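Local coordinates for WipB (Legionella pneumophila, PDB 5NNY), which acts as a translocated serine/threonine phosphatase directed at the host lysosomal nutrient-sensing machinery, this chain being its phosphatase domain, at residues A[14-19]-A[33-38]; A[91-96]-A[122-127]; A[150-155]-A[263-268]; A[200-205]-A[231-236]; A[221-226]-A[278-283]. All coordinates share one frame; numbering follows the deposited sequence. Where two conformers were deposited one is given.

Contact 1: residues A[14-19]-A[33-38]; sequences NALLFL and ENYAKF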
# COMPACT_ATOMS: atom_id res chain seq x y z
N ASN A 14 -5.47 7.35 5.60
CA ASN A 14 -5.62 8.65 6.24
C ASN A 14 -4.49 9.53 5.72
O ASN A 14 -3.34 9.42 6.16
CB ASN A 14 -5.59 8.49 7.76
CG ASN A 14 -5.80 9.82 8.51
OD1 ASN A 14 -5.58 10.90 7.98
ND2 ASN A 14 -6.21 9.72 9.77
N ALA A 15 -4.81 10.42 4.77
CA ALA A 15 -3.77 11.20 4.12
C ALA A 15 -3.19 12.24 5.07
O ALA A 15 -2.02 12.60 4.94
CB ALA A 15 -4.32 11.86 2.85
N LEU A 16 -3.97 12.72 6.04
CA LEU A 16 -3.46 13.70 6.99
C LEU A 16 -2.50 13.05 7.97
O LEU A 16 -1.46 13.63 8.32
CB LEU A 16 -4.60 14.36 7.77
CG LEU A 16 -4.23 15.37 8.88
CD1 LEU A 16 -3.36 16.56 8.40
CD2 LEU A 16 -5.50 15.88 9.57
N LEU A 17 -2.83 11.85 8.43
CA LEU A 17 -1.89 11.09 9.24
C LEU A 17 -0.58 10.87 8.49
O LEU A 17 0.50 11.11 9.04
CB LEU A 17 -2.52 9.75 9.64
CG LEU A 17 -1.64 8.71 10.35
CD1 LEU A 17 -1.01 9.24 11.64
CD2 LEU A 17 -2.45 7.45 10.61
N PHE A 18 -0.67 10.46 7.21
CA PHE A 18 0.50 10.33 6.35
C PHE A 18 1.29 11.63 6.29
O PHE A 18 2.51 11.64 6.50
CB PHE A 18 0.07 9.89 4.95
CG PHE A 18 1.20 9.40 4.06
CD1 PHE A 18 2.32 8.79 4.60
CD2 PHE A 18 1.13 9.55 2.69
CE1 PHE A 18 3.34 8.34 3.76
CE2 PHE A 18 2.14 9.10 1.86
CZ PHE A 18 3.26 8.50 2.39
N LEU A 19 0.62 12.75 6.01
CA LEU A 19 1.29 14.05 6.02
C LEU A 19 1.96 14.33 7.36
O LEU A 19 3.11 14.79 7.40
CB LEU A 19 0.28 15.17 5.71
CG LEU A 19 0.95 16.54 5.51
CD1 LEU A 19 1.48 16.65 4.10
CD2 LEU A 19 -0.02 17.68 5.78
N GLU A 33 0.53 27.33 7.51
CA GLU A 33 -0.75 27.73 6.92
C GLU A 33 -1.23 26.70 5.89
O GLU A 33 -2.44 26.43 5.80
CB GLU A 33 -0.65 29.13 6.31
CG GLU A 33 -2.01 29.62 5.81
CD GLU A 33 -2.07 31.13 5.54
OE1 GLU A 33 -1.00 31.76 5.36
OE2 GLU A 33 -3.19 31.67 5.52
N ASN A 34 -0.30 26.11 5.14
CA ASN A 34 -0.68 25.09 4.16
C ASN A 34 -1.00 23.75 4.81
O ASN A 34 -1.84 22.99 4.31
CB ASN A 34 0.42 24.89 3.11
CG ASN A 34 0.43 25.99 2.06
OD1 ASN A 34 -0.58 26.66 1.84
ND2 ASN A 34 1.57 26.17 1.40
N TYR A 35 -0.32 23.43 5.90
CA TYR A 35 -0.73 22.29 6.71
C TYR A 35 -2.17 22.47 7.18
O TYR A 35 -2.98 21.54 7.11
CB TYR A 35 0.23 22.16 7.88
CG TYR A 35 0.11 20.90 8.68
CD1 TYR A 35 -0.91 20.73 9.61
CD2 TYR A 35 1.04 19.89 8.55
CE1 TYR A 35 -1.00 19.60 10.37
CE2 TYR A 35 0.96 18.74 9.31
CZ TYR A 35 -0.07 18.60 10.21
OH TYR A 35 -0.18 17.46 10.96
N ALA A 36 -2.51 23.67 7.66
CA ALA A 36 -3.86 23.89 8.16
C ALA A 36 -4.87 23.78 7.03
O ALA A 36 -5.95 23.21 7.21
CB ALA A 36 -3.99 25.24 8.85
N LYS A 37 -4.53 24.32 5.85
CA LYS A 37 -5.39 24.15 4.69
C LYS A 37 -5.58 22.66 4.36
O LYS A 37 -6.69 22.22 4.05
CB LYS A 37 -4.82 24.88 3.47
CG LYS A 37 -5.05 26.42 3.44
CD LYS A 37 -4.39 27.03 2.19
CE LYS A 37 -4.74 28.51 1.96
NZ LYS A 37 -4.20 29.40 3.03
N PHE A 38 -4.49 21.89 4.42
CA PHE A 38 -4.57 20.45 4.13
C PHE A 38 -5.52 19.76 5.09
O PHE A 38 -6.41 19.00 4.67
CB PHE A 38 -3.16 19.84 4.23
CG PHE A 38 -3.05 18.41 3.76
CD1 PHE A 38 -3.62 17.37 4.48
CD2 PHE A 38 -2.29 18.12 2.63
CE1 PHE A 38 -3.47 16.06 4.07
CE2 PHE A 38 -2.14 16.82 2.21
CZ PHE A 38 -2.73 15.78 2.92
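Leu16 and Leu19, in the first turns of the helix that starts at Ala15, face Phe38 and Tyr35 of helix 33-38, the two short axes running nearly antiparallel (158°) and approaching to 11.3 Å. Leu19 supplies the main wedge. Its CD2 sits over one face of the Phe38 ring, 3.8 Å from the centroid in a CH-pi contact, and the same methyl lies 3.7 Å from Tyr35 CD2, so one branch fills the angle between both aromatics. Leu16, with CG swung anti to the backbone N (chi1 176°), carries CD1 to 4.0 Å from Phe38 CD1. At the far end of the ring, Phe38 CZ lies 4.2 Å from Ala15 CB. Phe38 also meets the Tyr75 ring of helix 64-79, and the Tyr35 hydroxyl is hydrogen-bonded to Asn20, one residue past segment 14-19. Asn14 caps its own helix, OD1 accepting from Leu17 N. Since the pairing of the two segments is apolar, it implies cohesion by burial and fit of methyls against rings rather than by directional bonds.

Contact 2: residues A[91-96]-A[122-127]; sequences IRLIGD and FEILLS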
# COMPACT_ATOMS: atom_id res chain seq x y z
N ILE A 91 11.59 5.33 4.05
CA ILE A 91 10.22 5.30 4.57
C ILE A 91 9.62 3.95 4.19
O ILE A 91 9.52 3.64 3.00
CB ILE A 91 9.37 6.43 3.98
CG1 ILE A 91 10.12 7.77 4.06
CG2 ILE A 91 8.04 6.51 4.69
CD1 ILE A 91 9.76 8.72 2.93
N ARG A 92 9.22 3.16 5.18
CA ARG A 92 8.53 1.90 4.93
C ARG A 92 7.08 2.04 5.34
O ARG A 92 6.79 2.35 6.51
CB ARG A 92 9.16 0.73 5.69
CG ARG A 92 10.51 0.29 5.21
CD ARG A 92 10.94 -1.03 5.90
NE ARG A 92 12.22 -1.51 5.37
CZ ARG A 92 13.40 -1.10 5.81
NH1 ARG A 92 13.44 -0.21 6.78
NH2 ARG A 92 14.52 -1.56 5.27
N LEU A 93 6.16 1.81 4.40
CA LEU A 93 4.74 1.76 4.70
C LEU A 93 4.31 0.30 4.90
O LEU A 93 4.33 -0.49 3.96
CB LEU A 93 3.94 2.41 3.57
CG LEU A 93 3.88 3.94 3.48
CD1 LEU A 93 5.25 4.61 3.34
CD2 LEU A 93 2.96 4.40 2.32
N ILE A 94 3.92 -0.04 6.13
CA ILE A 94 3.50 -1.41 6.42
C ILE A 94 2.17 -1.73 5.74
O ILE A 94 1.80 -2.91 5.63
CB ILE A 94 3.47 -1.61 7.96
CG1 ILE A 94 3.99 -2.99 8.34
CG2 ILE A 94 2.09 -1.36 8.53
CD1 ILE A 94 5.49 -3.06 8.47
N GLY A 95 1.46 -0.72 5.25
CA GLY A 95 0.39 -0.95 4.31
C GLY A 95 -0.86 -0.16 4.65
O GLY A 95 -0.84 0.80 5.41
N ASP A 96 -1.96 -0.62 4.04
CA ASP A 96 -3.27 0.00 4.19
C ASP A 96 -3.22 1.49 3.86
O ASP A 96 -3.97 2.30 4.41
CB ASP A 96 -3.83 -0.22 5.59
CG ASP A 96 -4.18 -1.67 5.86
OD1 ASP A 96 -3.99 -2.51 4.97
OD2 ASP A 96 -4.62 -1.97 6.98
N PHE A 122 11.17 5.35 -0.52
CA PHE A 122 10.03 4.77 0.17
C PHE A 122 9.70 3.39 -0.38
O PHE A 122 10.01 3.06 -1.53
CB PHE A 122 8.78 5.68 0.11
CG PHE A 122 8.16 5.85 -1.26
CD1 PHE A 122 8.66 6.79 -2.16
CD2 PHE A 122 7.02 5.13 -1.62
CE1 PHE A 122 8.07 6.96 -3.41
CE2 PHE A 122 6.42 5.29 -2.86
CZ PHE A 122 6.95 6.22 -3.76
N GLU A 123 9.12 2.55 0.46
CA GLU A 123 8.64 1.26 -0.01
C GLU A 123 7.31 0.95 0.66
O GLU A 123 7.05 1.38 1.79
CB GLU A 123 9.63 0.12 0.25
CG GLU A 123 10.01 -0.03 1.69
CD GLU A 123 11.12 -1.04 1.89
OE1 GLU A 123 11.07 -1.77 2.89
OE2 GLU A 123 12.04 -1.10 1.03
N ILE A 124 6.50 0.19 -0.06
CA ILE A 124 5.11 -0.11 0.29
C ILE A 124 4.97 -1.63 0.37
O ILE A 124 5.22 -2.32 -0.62
CB ILE A 124 4.13 0.47 -0.73
CG1 ILE A 124 4.34 1.97 -0.84
CG2 ILE A 124 2.69 0.18 -0.32
CD1 ILE A 124 3.59 2.63 -2.00
N LEU A 125 4.58 -2.12 1.53
CA LEU A 125 4.46 -3.56 1.74
C LEU A 125 3.08 -4.00 1.28
O LEU A 125 2.07 -3.37 1.63
CB LEU A 125 4.68 -3.92 3.21
CG LEU A 125 6.17 -3.88 3.57
CD1 LEU A 125 6.37 -3.83 5.06
CD2 LEU A 125 6.89 -5.08 2.96
N LEU A 126 3.04 -5.05 0.48
CA LEU A 126 1.78 -5.52 -0.10
C LEU A 126 0.78 -5.89 1.00
O LEU A 126 1.12 -6.57 1.98
CB LEU A 126 2.04 -6.74 -1.00
CG LEU A 126 0.87 -7.22 -1.87
CD1 LEU A 126 0.46 -6.12 -2.85
CD2 LEU A 126 1.21 -8.51 -2.62
N SER A 127 -0.47 -5.42 0.83
CA SER A 127 -1.53 -5.69 1.77
C SER A 127 -2.78 -6.09 1.01
O SER A 127 -2.87 -5.92 -0.21
CB SER A 127 -1.84 -4.47 2.67
OG SER A 127 -2.36 -3.36 1.95
O HOH W 1 14.65 -1.85 2.23
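Strands 91-93 and 122-125 are the parallel neighbours of a beta-alpha-beta unit, connected through helix 105-117, in the central sheet of the phosphoesterase fold; Ile91, Arg92 and Leu93 pair with Phe122, Glu123 and Ile124. The ladder runs from Glu123 N to Ile91 O (2.8 Å), from Leu93 N to Glu123 O (2.8 Å, practically straight) and from Leu125 N to Leu93 O (2.9 Å). On the face that carries Ile91 and Leu93, Leu93 CD2 packs on Ile124 CG1 at 4.2 Å, and helix 105-117 lies against Phe122 and Ile124. The other face holds a buried charge pair. In the Glu123 conformer described, one of two, the two side chains run alongside each other and Arg92 NE reaches OE1 at 2.7 Å, a salt bridge whose hydrogen bond is weak, bent to 119° at the hydrogen; the guanidinium and carboxylate planes stand 82° apart. Asp5, Lys191 and Ser194 extend this polar cluster. Past the strand ends, Asp96 lies close to Asp10 and His12, in the region where calcineurin-clan relatives gather metal ligands. There Ser127 OG, which also caps the following helix at Gly130 N, receives a weak bond from Asp96 N at 3.5 Å.

Contact 3: residues A[150-155]-A[263-268]; sequences KRLGNI and DMMYRG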
# COMPACT_ATOMS: atom_id res chain seq x y z
N LYS A 150 -14.96 -6.05 -7.59
CA LYS A 150 -16.18 -6.37 -6.86
C LYS A 150 -15.96 -7.46 -5.82
O LYS A 150 -16.43 -7.35 -4.68
CB LYS A 150 -17.29 -6.76 -7.83
CG LYS A 150 -18.66 -6.83 -7.19
CD LYS A 150 -19.74 -7.02 -8.23
CE LYS A 150 -19.51 -8.28 -9.07
NZ LYS A 150 -19.32 -9.49 -8.20
N ARG A 151 -15.22 -8.52 -6.17
CA ARG A 151 -15.05 -9.64 -5.25
C ARG A 151 -14.14 -9.26 -4.08
O ARG A 151 -14.44 -9.57 -2.92
CB ARG A 151 -14.51 -10.88 -5.99
CG ARG A 151 -15.26 -11.29 -7.27
CD ARG A 151 -15.66 -12.78 -7.33
NE ARG A 151 -14.55 -13.73 -7.50
CZ ARG A 151 -14.13 -14.22 -8.67
NH1 ARG A 151 -13.13 -15.09 -8.70
NH2 ARG A 151 -14.70 -13.84 -9.81
N LEU A 152 -13.03 -8.57 -4.36
CA LEU A 152 -12.19 -8.09 -3.27
C LEU A 152 -12.93 -7.09 -2.39
O LEU A 152 -12.72 -7.06 -1.18
CB LEU A 152 -10.92 -7.47 -3.84
CG LEU A 152 -10.01 -8.50 -4.51
CD1 LEU A 152 -8.77 -7.80 -5.05
CD2 LEU A 152 -9.64 -9.61 -3.49
N GLY A 153 -13.79 -6.26 -2.98
CA GLY A 153 -14.56 -5.32 -2.18
C GLY A 153 -15.55 -5.97 -1.24
O GLY A 153 -16.02 -5.32 -0.30
N ASN A 154 -15.88 -7.25 -1.47
CA ASN A 154 -16.77 -7.99 -0.59
C ASN A 154 -16.12 -8.34 0.74
O ASN A 154 -16.83 -8.73 1.68
CB ASN A 154 -17.22 -9.30 -1.24
CG ASN A 154 -18.23 -9.10 -2.34
OD1 ASN A 154 -18.88 -8.06 -2.43
ND2 ASN A 154 -18.37 -10.12 -3.19
N ILE A 155 -14.79 -8.27 0.86
CA ILE A 155 -14.12 -8.77 2.06
C ILE A 155 -13.45 -7.68 2.85
O ILE A 155 -12.76 -7.98 3.83
CB ILE A 155 -13.10 -9.88 1.72
CG1 ILE A 155 -11.98 -9.34 0.84
CG2 ILE A 155 -13.82 -11.04 1.08
CD1 ILE A 155 -10.98 -10.38 0.40
N ASP A 263 -11.03 -17.07 -4.26
CA ASP A 263 -11.41 -17.98 -3.17
C ASP A 263 -10.36 -17.96 -2.06
O ASP A 263 -10.68 -18.10 -0.87
CB ASP A 263 -11.62 -19.40 -3.72
CG ASP A 263 -10.37 -19.98 -4.37
OD1 ASP A 263 -10.09 -19.65 -5.55
OD2 ASP A 263 -9.67 -20.79 -3.71
N MET A 264 -9.09 -17.79 -2.43
CA MET A 264 -8.04 -17.66 -1.42
C MET A 264 -8.26 -16.44 -0.55
O MET A 264 -7.97 -16.45 0.65
CB MET A 264 -6.67 -17.57 -2.09
CG MET A 264 -6.24 -18.76 -2.89
SD MET A 264 -4.71 -18.31 -3.71
CE MET A 264 -4.52 -19.58 -4.95
N MET A 265 -8.77 -15.36 -1.14
CA MET A 265 -8.93 -14.13 -0.37
C MET A 265 -10.16 -14.18 0.53
O MET A 265 -10.15 -13.63 1.64
CB MET A 265 -9.00 -12.93 -1.34
CG MET A 265 -7.77 -12.84 -2.24
SD MET A 265 -6.24 -12.78 -1.27
CE MET A 265 -6.11 -11.01 -0.97
N TYR A 266 -11.22 -14.85 0.09
CA TYR A 266 -12.36 -15.05 0.99
C TYR A 266 -11.94 -15.89 2.20
O TYR A 266 -12.27 -15.56 3.34
CB TYR A 266 -13.52 -15.74 0.27
CG TYR A 266 -14.29 -14.86 -0.69
CD1 TYR A 266 -15.16 -13.88 -0.22
CD2 TYR A 266 -14.19 -15.04 -2.07
CE1 TYR A 266 -15.88 -13.08 -1.08
CE2 TYR A 266 -14.92 -14.24 -2.96
CZ TYR A 266 -15.76 -13.26 -2.45
OH TYR A 266 -16.49 -12.45 -3.30
N ARG A 267 -11.24 -16.98 1.95
CA ARG A 267 -10.80 -17.82 3.06
C ARG A 267 -9.75 -17.11 3.89
O ARG A 267 -9.69 -17.28 5.11
CB ARG A 267 -10.27 -19.16 2.54
CG ARG A 267 -11.38 -20.10 2.05
CD ARG A 267 -10.83 -21.41 1.53
NE ARG A 267 -10.21 -21.28 0.22
CZ ARG A 267 -8.91 -21.45 -0.03
NH1 ARG A 267 -8.46 -21.31 -1.27
NH2 ARG A 267 -8.06 -21.75 0.94
N GLY A 268 -8.92 -16.29 3.24
CA GLY A 268 -7.99 -15.45 3.98
C GLY A 268 -8.72 -14.51 4.92
O GLY A 268 -8.42 -14.43 6.11
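The Tyr266 ring meets segment 150-155 obliquely: Ile155 CG2 comes to 3.4 Å from CD1, a tight methyl contact, while Asn154 CB approaches the same side of the ring near CE1 at 4.0 Å. At the far end of the ring the hydroxyl accepts a hydrogen bond from Asn154 ND2 (3.0 Å, 166°). The oxygen lies only 9° out of the amide plane, so the N-H is used squarely even though amide and ring planes are turned 36° from each other. Arg151 adds its CB, 3.7 Å from Tyr266 OH, beside the hydroxyl at the exposed rim of the contact. Farther along helix 263-268, the Arg267 guanidinium has the Asp263 carboxylate at its edge, in plane, as an intrahelical salt bridge.

Below the tyrosine the contact is apolar. Ile155 places CG1 between its backbone N and carbonyl carbon, a torsion that divides its branches: CG2 goes to the ring and CD1 to Met265 CB, 3.7 Å away. Leu152 CD2 comes across to Met265 CG at 3.9 Å. This inner layer continues into the fold, where Met265 and Ile155 rest on Trp286 of helix 280-286 and Leu152 and Met265 touch helix 128-138, so the contact seats the weakly bonded helix 150-153 and the loop after it against helix 262-270.

Contact 4: residues A[200-205]-A[231-236]; sequences DANEIK and ESAVDL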
# COMPACT_ATOMS: atom_id res chain seq x y z
N ASP A 200 27.28 -7.41 9.99
CA ASP A 200 28.32 -7.69 10.99
C ASP A 200 27.76 -8.48 12.16
O ASP A 200 28.44 -9.34 12.73
CB ASP A 200 28.94 -6.39 11.49
CG ASP A 200 29.95 -5.79 10.52
OD1 ASP A 200 30.16 -6.38 9.43
OD2 ASP A 200 30.54 -4.73 10.84
N ALA A 201 26.51 -8.21 12.53
CA ALA A 201 25.88 -8.91 13.64
C ALA A 201 25.16 -10.17 13.21
O ALA A 201 24.63 -10.88 14.08
CB ALA A 201 24.91 -7.96 14.36
N ASN A 202 25.13 -10.48 11.91
CA ASN A 202 24.37 -11.63 11.42
C ASN A 202 22.93 -11.55 11.94
O ASN A 202 22.40 -12.50 12.51
CB ASN A 202 25.06 -12.94 11.84
CG ASN A 202 24.43 -14.16 11.20
OD1 ASN A 202 23.89 -14.09 10.10
ND2 ASN A 202 24.48 -15.29 11.90
N GLU A 203 22.33 -10.38 11.78
CA GLU A 203 20.98 -10.12 12.25
C GLU A 203 20.17 -9.47 11.14
O GLU A 203 20.70 -8.68 10.35
CB GLU A 203 21.01 -9.23 13.51
CG GLU A 203 19.65 -8.93 14.14
CD GLU A 203 18.99 -7.66 13.59
OE1 GLU A 203 19.62 -6.92 12.80
OE2 GLU A 203 17.82 -7.41 13.96
N ILE A 204 18.88 -9.80 11.07
CA ILE A 204 18.00 -9.22 10.05
C ILE A 204 16.64 -8.94 10.66
O ILE A 204 16.14 -9.71 11.50
CB ILE A 204 17.92 -10.14 8.81
CG1 ILE A 204 17.18 -9.45 7.66
CG2 ILE A 204 17.28 -11.50 9.18
CD1 ILE A 204 17.09 -10.31 6.41
N LYS A 205 16.06 -7.80 10.29
CA LYS A 205 14.69 -7.45 10.63
C LYS A 205 13.87 -7.59 9.35
O LYS A 205 14.19 -6.94 8.36
CB LYS A 205 14.57 -6.02 11.16
CG LYS A 205 15.42 -5.70 12.37
CD LYS A 205 15.13 -4.28 12.86
CE LYS A 205 16.36 -3.68 13.54
NZ LYS A 205 16.03 -2.44 14.30
N GLU A 231 21.16 -19.59 5.11
CA GLU A 231 22.41 -19.97 5.75
C GLU A 231 22.97 -18.86 6.63
O GLU A 231 23.87 -19.12 7.43
CB GLU A 231 23.43 -20.39 4.70
CG GLU A 231 23.11 -21.73 4.06
CD GLU A 231 22.73 -22.78 5.10
OE1 GLU A 231 23.61 -23.15 5.91
OE2 GLU A 231 21.55 -23.20 5.13
N SER A 232 22.45 -17.64 6.50
CA SER A 232 22.89 -16.48 7.26
C SER A 232 21.86 -15.38 7.04
O SER A 232 20.99 -15.50 6.17
CB SER A 232 24.28 -16.00 6.82
OG SER A 232 24.24 -15.46 5.51
N ALA A 233 21.97 -14.31 7.84
CA ALA A 233 21.10 -13.15 7.62
C ALA A 233 21.31 -12.55 6.24
O ALA A 233 20.34 -12.16 5.57
CB ALA A 233 21.35 -12.09 8.70
N VAL A 234 22.58 -12.45 5.81
CA VAL A 234 22.90 -11.96 4.47
C VAL A 234 22.26 -12.86 3.41
O VAL A 234 21.74 -12.38 2.40
CB VAL A 234 24.43 -11.86 4.29
CG1 VAL A 234 24.80 -11.90 2.82
CG2 VAL A 234 24.95 -10.57 4.92
N ASP A 235 22.31 -14.18 3.61
CA ASP A 235 21.73 -15.08 2.62
C ASP A 235 20.22 -14.93 2.55
O ASP A 235 19.63 -14.99 1.46
CB ASP A 235 22.10 -16.53 2.94
CG ASP A 235 23.11 -17.10 1.97
OD1 ASP A 235 23.66 -16.30 1.17
OD2 ASP A 235 23.36 -18.33 1.99
N LEU A 236 19.56 -14.76 3.69
CA LEU A 236 18.12 -14.57 3.68
C LEU A 236 17.75 -13.28 2.97
O LEU A 236 16.77 -13.24 2.20
CB LEU A 236 17.58 -14.55 5.12
CG LEU A 236 16.05 -14.61 5.24
CD1 LEU A 236 15.50 -15.94 4.74
CD2 LEU A 236 15.60 -14.33 6.67
O HOH W 2 24.76 -12.51 7.85
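Asn202 OD1 takes the backbone N-H of Ala233 at 3.0 Å, in a bond that is nearly straight (174°) and almost in line with the side-chain carbonyl. The same oxygen receives a hydrogen from a water 2.9 Å away, and that water in turn accepts from Val234 N, so one amide oxygen serves two consecutive N-H groups at the start of helix 233-236, one of them indirectly. The third is met within the segment: Ser232, the N-cap residue, accepts from Asp235 N through OG at 3.0 Å. Beside this polar corner Ala233 CB packs where the loop enters the strand, 3.5 Å from Asn202 OD1 and 3.9 Å from Ile204 CB. Ile204 CG2 extends the apolar row to Leu236 CD2 at 4.1 Å, while its other branch brings CD1 alongside Ala233 O.

Asn202 and Glu203 together face Asp198, forming a G1 beta bulge where the hairpin of strands 190-198 and 203-208 begins its return leg. The bulge residue Asn202 has the positive phi (52°) of this motif, and its CG lies anti to its own N (chi1 -172°), carrying the amide across to the helix. A second hold on that amide comes from outside, ND2 donating to Lys299 O. Beyond, Ala233 packs on Leu197 and Ile204 on Tyr195 of the hairpin's first strand, and Leu236 reaches Ile302 of the neighbouring strand 301-306.

Contact 5: residues A[221-226]-A[278-283]; sequences ARKFKV and DEVVAA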
# COMPACT_ATOMS: atom_id res chain seq x y z
N ALA A 221 9.66 -18.05 -2.13
CA ALA A 221 10.75 -18.40 -3.03
C ALA A 221 10.33 -19.53 -3.98
O ALA A 221 10.62 -19.48 -5.18
CB ALA A 221 11.99 -18.80 -2.23
N ARG A 222 9.62 -20.53 -3.46
CA ARG A 222 9.11 -21.61 -4.30
C ARG A 222 8.10 -21.09 -5.32
O ARG A 222 8.15 -21.46 -6.50
CB ARG A 222 8.48 -22.70 -3.43
CG ARG A 222 7.82 -23.81 -4.24
CD ARG A 222 7.29 -24.95 -3.38
NE ARG A 222 8.31 -25.96 -3.10
CZ ARG A 222 8.69 -26.32 -1.89
NH1 ARG A 222 9.62 -27.26 -1.74
NH2 ARG A 222 8.14 -25.76 -0.82
N LYS A 223 7.16 -20.25 -4.88
CA LYS A 223 6.14 -19.71 -5.79
C LYS A 223 6.77 -18.94 -6.95
O LYS A 223 6.32 -19.07 -8.09
CB LYS A 223 5.18 -18.82 -5.01
CG LYS A 223 4.18 -18.03 -5.85
CD LYS A 223 2.92 -18.81 -6.07
CE LYS A 223 1.77 -17.93 -6.53
NZ LYS A 223 0.57 -18.77 -6.78
N PHE A 224 7.80 -18.15 -6.67
CA PHE A 224 8.46 -17.34 -7.69
C PHE A 224 9.65 -18.03 -8.35
O PHE A 224 10.31 -17.43 -9.20
CB PHE A 224 8.90 -16.02 -7.08
CG PHE A 224 7.76 -15.10 -6.79
CD1 PHE A 224 7.08 -14.49 -7.83
CD2 PHE A 224 7.34 -14.89 -5.49
CE1 PHE A 224 6.00 -13.65 -7.57
CE2 PHE A 224 6.26 -14.06 -5.22
CZ PHE A 224 5.59 -13.43 -6.27
N LYS A 225 9.92 -19.29 -7.98
CA LYS A 225 10.92 -20.13 -8.64
C LYS A 225 12.33 -19.55 -8.49
O LYS A 225 13.08 -19.42 -9.46
CB LYS A 225 10.57 -20.35 -10.12
CG LYS A 225 9.22 -21.03 -10.34
CD LYS A 225 8.87 -21.21 -11.82
CE LYS A 225 9.72 -22.30 -12.48
NZ LYS A 225 9.34 -22.51 -13.90
N VAL A 226 12.68 -19.18 -7.27
CA VAL A 226 14.01 -18.68 -6.96
C VAL A 226 14.56 -19.53 -5.81
O VAL A 226 13.79 -20.11 -5.03
CB VAL A 226 13.99 -17.18 -6.60
CG1 VAL A 226 13.62 -16.34 -7.81
CG2 VAL A 226 13.04 -16.91 -5.44
N ASP A 278 0.29 -22.77 -3.76
CA ASP A 278 -0.19 -21.72 -4.64
C ASP A 278 -0.84 -20.56 -3.88
O ASP A 278 -1.08 -19.49 -4.47
CB ASP A 278 -1.18 -22.29 -5.68
CG ASP A 278 -2.41 -22.93 -5.05
OD1 ASP A 278 -2.28 -23.60 -4.01
OD2 ASP A 278 -3.52 -22.76 -5.61
N GLU A 279 -1.14 -20.76 -2.60
CA GLU A 279 -1.82 -19.77 -1.78
C GLU A 279 -0.86 -18.89 -0.98
O GLU A 279 -1.31 -18.11 -0.14
CB GLU A 279 -2.78 -20.47 -0.81
CG GLU A 279 -3.77 -21.41 -1.50
CD GLU A 279 -4.70 -22.15 -0.52
OE1 GLU A 279 -5.93 -22.10 -0.72
OE2 GLU A 279 -4.19 -22.77 0.45
N VAL A 280 0.44 -19.02 -1.22
CA VAL A 280 1.42 -18.44 -0.29
C VAL A 280 1.38 -16.91 -0.32
O VAL A 280 1.61 -16.25 0.70
CB VAL A 280 2.83 -18.99 -0.57
CG1 VAL A 280 3.39 -18.46 -1.89
CG2 VAL A 280 3.76 -18.64 0.60
N VAL A 281 1.04 -16.31 -1.47
CA VAL A 281 0.90 -14.86 -1.49
C VAL A 281 -0.32 -14.45 -0.66
O VAL A 281 -0.24 -13.54 0.17
CB VAL A 281 0.81 -14.32 -2.93
CG1 VAL A 281 0.51 -12.82 -2.94
CG2 VAL A 281 2.12 -14.56 -3.68
N ALA A 282 -1.45 -15.14 -0.83
CA ALA A 282 -2.60 -14.87 0.02
C ALA A 282 -2.25 -15.09 1.49
O ALA A 282 -2.58 -14.26 2.35
CB ALA A 282 -3.79 -15.74 -0.40
N ALA A 283 -1.56 -16.19 1.80
CA ALA A 283 -1.17 -16.47 3.18
C ALA A 283 -0.29 -15.36 3.75
O ALA A 283 -0.43 -14.97 4.91
CB ALA A 283 -0.46 -17.82 3.23
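Asp278 comes first in segment 278-283 and meets Lys223 through its backbone: Lys223 NZ donates to Asp278 O at 2.9 Å. The ammonium approaches well off the C=O direction (118°) and tilted 23° from the carbonyl plane. Lys223 gets there with CG anti to its backbone N and a bend at chi2 (90°), after which the chain runs straight out to NZ. The Asp278 carboxylate is turned elsewhere, OD1 bonding to Ser276, and OD2 stays 5.8 Å from Lys223 NZ. Glu279 follows at the N-cap position, its side chain leading away to a salt bridge with Arg267. Val280 then packs against the root of the lysine, CG1 lying 3.6 Å from Lys223 CB as the two side chains pass in opposite directions. One residue on, Val281 CG2 lies more loosely, 4.4 Å from both Lys223 CE, next to the ammonium, and Phe224 CE2. The arrangement brings a helix C terminus beside the start of another: helix 214-224 finishes in a Schellman motif, with Val226 N bonded to Ala221 O and Lys225, at positive phi, bonded back to Arg222 O.

Overall arrangement
From the N terminus, contact 1 closes a short loop between helices 15-24 and 32-42, and contact 2 follows in series, closing the crossover from strand 90-93 to strand 121-125; the two touch where Phe18 packs on Leu93. Contact 3 closes a far longer loop, from 150-155 to 263-268, and contact 4 falls wholly within it, joining the hairpin strand 203-208 to helix 233-253. Contact 5 starts inside both of these loops and ends at 278-283, so it crosses each. Contacts 2 and 4 reach the same mixed sheet. Contacts 3 and 5 touch directly through the Arg267-Glu279 salt bridge and Met264, linking helices 262-270 and 280-286, whereas contacts 1 and 3 lie on opposite sides of the chain's centre.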